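PDB 2RFL: putative phosphohistidine phosphatase SixA from Agrobacterium tumefaciens, which probably removes phosphate groups from phosphohistidine or related phosphorylated substrates, as a member of branch 1 of the histidine phosphatase superfamily. Local coordinates for residues Ser6-Lys18 / Ile101-His115. Residues are numbered along the deposited sequence; the frame is centred on the assembly and turned at random.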
loop_
_atom_site.group_PDB
_atom_site.type_symbol
_atom_site.label_atom_id
_atom_site.label_comp_id
_atom_site.label_asym_id
_atom_site.label_seq_id
_atom_site.Cartn_x
_atom_site.Cartn_y
_atom_site.Cartn_z
ATOM N N SER A 6 11.050 9.709 16.338
ATOM C CA SER A 6 9.724 9.563 15.665
ATOM C C SER A 6 9.820 8.788 14.341
ATOM O O SER A 6 10.053 9.391 13.304
ATOM C CB SER A 6 9.112 10.960 15.433
ATOM O OG SER A 6 10.039 11.911 14.869
ATOM N N PHE A 7 9.655 7.463 14.385
ATOM C CA PHE A 7 9.888 6.572 13.237
ATOM C C PHE A 7 8.790 5.518 13.126
ATOM O O PHE A 7 8.482 4.875 14.124
ATOM C CB PHE A 7 11.216 5.811 13.418
ATOM C CG PHE A 7 12.410 6.417 12.708
ATOM C CD1 PHE A 7 12.576 7.787 12.602
ATOM C CD2 PHE A 7 13.405 5.590 12.211
ATOM C CE1 PHE A 7 13.689 8.323 11.966
ATOM C CE2 PHE A 7 14.512 6.105 11.578
ATOM C CZ PHE A 7 14.653 7.480 11.448
ATOM N N PRO A 8 8.243 5.273 11.917
ATOM C CA PRO A 8 8.552 5.751 10.545
ATOM C C PRO A 8 8.368 7.246 10.263
ATOM O O PRO A 8 7.527 7.900 10.859
ATOM C CB PRO A 8 7.588 4.917 9.654
ATOM C CG PRO A 8 7.255 3.668 10.536
ATOM C CD PRO A 8 7.128 4.298 11.892
ATOM N N THR A 9 9.148 7.763 9.329
ATOM C CA THR A 9 8.986 9.144 8.890
ATOM C C THR A 9 8.307 9.238 7.505
ATOM O O THR A 9 7.839 10.297 7.097
ATOM C CB THR A 9 10.314 9.959 9.063
ATOM O OG1 THR A 9 11.194 9.808 7.950
ATOM C CG2 THR A 9 11.033 9.497 10.286
ATOM N N ARG A 10 8.239 8.105 6.810
ATOM C CA ARG A 10 7.494 7.991 5.551
ATOM C C ARG A 10 6.674 6.701 5.491
ATOM O O ARG A 10 7.222 5.611 5.675
ATOM C CB ARG A 10 8.413 8.069 4.317
ATOM C CG ARG A 10 7.616 8.108 2.993
ATOM C CD ARG A 10 8.359 8.769 1.849
ATOM N NE ARG A 10 8.439 10.217 1.996
ATOM C CZ ARG A 10 8.890 11.035 1.052
ATOM N NH1 ARG A 10 9.280 10.541 -0.113
ATOM N NH2 ARG A 10 8.932 12.339 1.257
ATOM N N VAL A 11 5.376 6.864 5.219
ATOM C CA VAL A 11 4.410 5.779 5.027
ATOM C C VAL A 11 3.949 5.673 3.573
ATOM O O VAL A 11 3.389 6.604 3.008
ATOM C CB VAL A 11 3.145 5.971 5.910
ATOM C CG1 VAL A 11 1.982 5.101 5.460
ATOM C CG2 VAL A 11 3.449 5.649 7.341
ATOM N N TYR A 12 4.166 4.513 2.984
ATOM C CA TYR A 12 3.572 4.200 1.692
ATOM C C TYR A 12 2.413 3.255 1.906
ATOM O O TYR A 12 2.538 2.262 2.665
ATOM C CB TYR A 12 4.585 3.550 0.770
ATOM C CG TYR A 12 5.873 4.339 0.540
ATOM C CD1 TYR A 12 7.060 3.968 1.181
ATOM C CD2 TYR A 12 5.909 5.431 -0.377
ATOM C CE1 TYR A 12 8.246 4.679 0.949
ATOM C CE2 TYR A 12 7.092 6.138 -0.624
ATOM C CZ TYR A 12 8.251 5.761 0.046
ATOM O OH TYR A 12 9.425 6.449 -0.184
ATOM N N LEU A 13 1.295 3.590 1.259
ATOM C CA LEU A 13 0.062 2.804 1.265
ATOM C C LEU A 13 -0.383 2.378 -0.122
ATOM O O LEU A 13 -0.898 3.212 -0.913
ATOM C CB LEU A 13 -1.089 3.624 1.867
ATOM C CG LEU A 13 -1.068 4.211 3.269
ATOM C CD1 LEU A 13 -2.357 4.967 3.434
ATOM C CD2 LEU A 13 -0.981 3.121 4.265
ATOM N N LEU A 14 -0.246 1.075 -0.370
ATOM C CA LEU A 14 -0.423 0.438 -1.667
ATOM C C LEU A 14 -1.596 -0.552 -1.673
ATOM O O LEU A 14 -1.602 -1.580 -0.977
ATOM C CB LEU A 14 0.894 -0.278 -2.123
ATOM C CG LEU A 14 0.895 -1.080 -3.459
ATOM C CD1 LEU A 14 0.551 -0.227 -4.704
ATOM C CD2 LEU A 14 2.189 -1.879 -3.721
ATOM N N ARG A 15 -2.592 -0.260 -2.491
ATOM C CA ARG A 15 -3.634 -1.231 -2.688
ATOM C C ARG A 15 -3.142 -2.200 -3.750
ATOM O O ARG A 15 -2.437 -1.802 -4.669
ATOM C CB ARG A 15 -4.953 -0.584 -3.059
ATOM C CG ARG A 15 -6.089 -1.613 -3.116
ATOM C CD ARG A 15 -7.470 -1.018 -3.128
ATOM N NE ARG A 15 -8.416 -2.055 -3.462
ATOM C CZ ARG A 15 -9.519 -1.849 -4.177
ATOM N NH1 ARG A 15 -9.839 -0.619 -4.575
ATOM N NH2 ARG A 15 -10.315 -2.867 -4.483
ATOM N N HIS A 16 -3.487 -3.478 -3.581
ATOM C CA HIS A 16 -3.098 -4.522 -4.495
ATOM C C HIS A 16 -3.686 -4.171 -5.869
ATOM O O HIS A 16 -4.673 -3.424 -5.963
ATOM C CB HIS A 16 -3.583 -5.903 -4.007
ATOM C CG HIS A 16 -5.073 -6.058 -4.026
ATOM N ND1 HIS A 16 -5.785 -6.316 -5.183
ATOM C CD2 HIS A 16 -5.995 -5.930 -3.042
ATOM C CE1 HIS A 16 -7.075 -6.351 -4.906
ATOM N NE2 HIS A 16 -7.228 -6.133 -3.615
ATOM N N ALA A 17 -3.045 -4.682 -6.917
ATOM C CA ALA A 17 -3.472 -4.464 -8.284
ATOM C C ALA A 17 -4.783 -5.207 -8.553
ATOM O O ALA A 17 -5.246 -5.979 -7.683
ATOM C CB ALA A 17 -2.363 -4.905 -9.247
ATOM N N LYS A 18 -5.370 -4.959 -9.738
ATOM C CA LYS A 18 -6.643 -5.576 -10.159
ATOM C C LYS A 18 -6.565 -7.097 -10.204
ATOM O O LYS A 18 -5.678 -7.680 -10.850
ATOM C CB LYS A 18 -7.141 -5.010 -11.507
ATOM C CG LYS A 18 -8.547 -5.513 -11.950
ATOM C CD LYS A 18 -9.098 -4.842 -13.202
ATOM C CE LYS A 18 -9.860 -3.545 -12.895
ATOM N NZ LYS A 18 -10.804 -3.575 -11.708
ATOM N N ILE A 101 2.123 0.028 11.177
ATOM C CA ILE A 101 2.910 1.201 10.928
ATOM C C ILE A 101 3.710 1.671 12.139
ATOM O O ILE A 101 4.936 1.650 12.084
ATOM C CB ILE A 101 2.079 2.304 10.295
ATOM C CG1 ILE A 101 1.663 1.894 8.883
ATOM C CG2 ILE A 101 2.901 3.583 10.174
ATOM C CD1 ILE A 101 0.625 2.791 8.274
ATOM N N ALA A 102 3.034 2.057 13.223
ATOM C CA ALA A 102 3.676 2.684 14.395
ATOM C C ALA A 102 4.615 1.740 15.128
ATOM O O ALA A 102 5.639 2.178 15.674
ATOM C CB ALA A 102 2.636 3.183 15.349
ATOM N N ALA A 103 4.236 0.456 15.147
ATOM C CA ALA A 103 5.081 -0.626 15.660
ATOM C C ALA A 103 6.552 -0.606 15.185
ATOM O O ALA A 103 7.407 -1.030 15.894
ATOM C CB ALA A 103 4.435 -2.025 15.364
ATOM N N GLN A 104 6.819 -0.119 13.987
ATOM C CA GLN A 104 8.126 -0.219 13.388
ATOM C C GLN A 104 8.989 0.985 13.788
ATOM O O GLN A 104 9.273 1.867 12.974
ATOM C CB GLN A 104 7.999 -0.340 11.882
ATOM C CG GLN A 104 6.906 -1.239 11.400
ATOM C CD GLN A 104 6.919 -2.659 11.995
ATOM O OE1 GLN A 104 7.949 -3.202 12.374
ATOM N NE2 GLN A 104 5.760 -3.257 12.053
ATOM N N THR A 105 9.422 0.942 15.049
ATOM C CA THR A 105 10.006 2.060 15.778
ATOM C C THR A 105 11.377 2.582 15.309
ATOM O O THR A 105 11.695 3.741 15.543
ATOM C CB THR A 105 10.032 1.791 17.314
ATOM O OG1 THR A 105 9.930 0.380 17.588
ATOM C CG2 THR A 105 8.872 2.552 18.000
ATOM N N GLU A 106 12.143 1.729 14.630
ATOM C CA GLU A 106 13.422 2.106 14.010
ATOM C C GLU A 106 13.583 1.653 12.544
ATOM O O GLU A 106 14.625 1.121 12.166
ATOM C CB GLU A 106 14.593 1.570 14.848
ATOM C CG GLU A 106 14.657 2.125 16.282
ATOM C CD GLU A 106 15.541 1.288 17.205
ATOM O OE1 GLU A 106 15.744 0.076 16.906
ATOM O OE2 GLU A 106 16.021 1.850 18.231
ATOM N N VAL A 107 12.547 1.857 11.736
ATOM C CA VAL A 107 12.604 1.696 10.288
ATOM C C VAL A 107 12.132 3.025 9.730
ATOM O O VAL A 107 11.026 3.477 10.064
ATOM C CB VAL A 107 11.618 0.618 9.781
ATOM C CG1 VAL A 107 11.898 0.251 8.326
ATOM C CG2 VAL A 107 11.639 -0.606 10.654
ATOM N N GLN A 108 12.954 3.646 8.887
ATOM C CA GLN A 108 12.716 5.011 8.437
ATOM C C GLN A 108 11.494 5.154 7.541
ATOM O O GLN A 108 10.707 6.064 7.743
ATOM C CB GLN A 108 13.940 5.564 7.726
ATOM C CG GLN A 108 13.778 6.996 7.275
ATOM C CD GLN A 108 14.866 7.441 6.320
ATOM O OE1 GLN A 108 16.034 7.618 6.710
ATOM N NE2 GLN A 108 14.489 7.624 5.055
ATOM N N SER A 109 11.378 4.275 6.542
ATOM C CA SER A 109 10.217 4.233 5.645
ATOM C C SER A 109 9.596 2.856 5.470
ATOM O O SER A 109 10.271 1.852 5.289
ATOM C CB SER A 109 10.472 4.909 4.275
ATOM O OG SER A 109 11.674 4.508 3.668
ATOM N N VAL A 110 8.275 2.832 5.501
ATOM C CA VAL A 110 7.565 1.574 5.482
ATOM C C VAL A 110 6.343 1.609 4.570
ATOM O O VAL A 110 5.609 2.592 4.501
ATOM C CB VAL A 110 7.240 1.071 6.930
ATOM C CG1 VAL A 110 6.693 2.193 7.741
ATOM C CG2 VAL A 110 6.238 -0.083 6.919
HETATM N N MSE A 111 6.163 0.499 3.874
HETATM C CA MSE A 111 5.115 0.349 2.913
HETATM C C MSE A 111 4.235 -0.825 3.283
HETATM O O MSE A 111 4.717 -1.943 3.511
HETATM C CB MSE A 111 5.676 0.119 1.527
HETATM C CG MSE A 111 4.607 -0.257 0.555
HETATM SE SE MSE A 111 5.122 0.003 -1.249
HETATM C CE MSE A 111 5.672 -1.840 -1.780
ATOM N N LEU A 112 2.939 -0.566 3.310
ATOM C CA LEU A 112 1.986 -1.617 3.533
ATOM C C LEU A 112 1.343 -2.035 2.221
ATOM O O LEU A 112 0.986 -1.189 1.427
ATOM C CB LEU A 112 0.932 -1.185 4.572
ATOM C CG LEU A 112 1.396 -0.782 5.977
ATOM C CD1 LEU A 112 0.156 -0.867 6.788
ATOM C CD2 LEU A 112 2.518 -1.642 6.686
ATOM N N VAL A 113 1.187 -3.343 2.008
ATOM C CA VAL A 113 0.480 -3.892 0.826
ATOM C C VAL A 113 -0.710 -4.789 1.266
ATOM O O VAL A 113 -0.558 -5.951 1.620
ATOM C CB VAL A 113 1.456 -4.666 -0.138
ATOM C CG1 VAL A 113 0.747 -5.199 -1.431
ATOM C CG2 VAL A 113 2.652 -3.809 -0.490
ATOM N N GLY A 114 -1.907 -4.222 1.227
ATOM C CA GLY A 114 -3.129 -4.945 1.627
ATOM C C GLY A 114 -4.339 -4.457 0.863
ATOM O O GLY A 114 -4.211 -4.008 -0.277
ATOM N N HIS A 115 -5.502 -4.523 1.514
ATOM C CA HIS A 115 -6.802 -4.475 0.833
ATOM C C HIS A 115 -7.721 -3.419 1.416
ATOM O O HIS A 115 -7.608 -3.073 2.588
ATOM C CB HIS A 115 -7.581 -5.818 0.936
ATOM C CG HIS A 115 -6.742 -7.048 0.880
ATOM N ND1 HIS A 115 -6.910 -8.009 -0.092
ATOM C CD2 HIS A 115 -5.792 -7.532 1.716
ATOM C CE1 HIS A 115 -6.081 -9.015 0.120
ATOM N NE2 HIS A 115 -5.383 -8.747 1.208
HETATM O O HOH W 1 6.422 4.714 15.517
#
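Phe7 sets its CB against the carbonyl O of Thr105, and its ring reaches Val107 C with CD2 and Gln108 CA and CB with CE2, leading into the parallel pairing of strands 10-15 and 109-114, the two central strands of the histidine phosphatase alpha-beta-alpha sandwich. The strand axes approach to 4.7 Å at 16°. After a cis peptide bond, the Pro8 ring wedges between the turn and the strand: its CG and CD each lie 3.4 Å from Ile101 O, and CD also touches Gln104 O. Thr9 N then opens the pairing with a 2.8 Å bond to Gln108 O, which also accepts a weak bond from Arg10 N. Arg10 O receives Val110 N, while the guanidinium leads away to a salt bridge with Asp149. Val11 turns to the face covered by helix 118-127, where its CG2 meets Ile101 CG2 at 3.5 Å, the two side chains crossing nearly at right angles. Tyr12 N donates to Val110 O at 2.8 Å with an N-H...O angle of 170°, and Tyr12 O accepts Leu112 N. On the face that Tyr12 shares with Met111, Tyr12 CB packs on Met111 CB, and Arg10 CG lies over one face of the phenol ring. Leu13 CD2 meets Ile101 CD1 on the opposite face, where Met119 and Leu123 cover Leu13. With CG anti to the backbone N (chi1 177°), Leu14 sends CD2 alongside Val113 CG2, beneath helix 64-77; its N bonds Leu112 O. The last two backbone bonds, Gly114 N to Leu14 O and His16 N to Gly114 O, are weak as the strands part. There His16, probably the phosphoryl-accepting histidine of the family's RHG-like motif, here Arg-His-Ala, meets the His115 ring obliquely, CD2 3.7 Å from His115 ND1. His115 NE2 is hydrogen-bonded to Ser61, and His16 ND1 donates to Ala17 O at 2.6 Å.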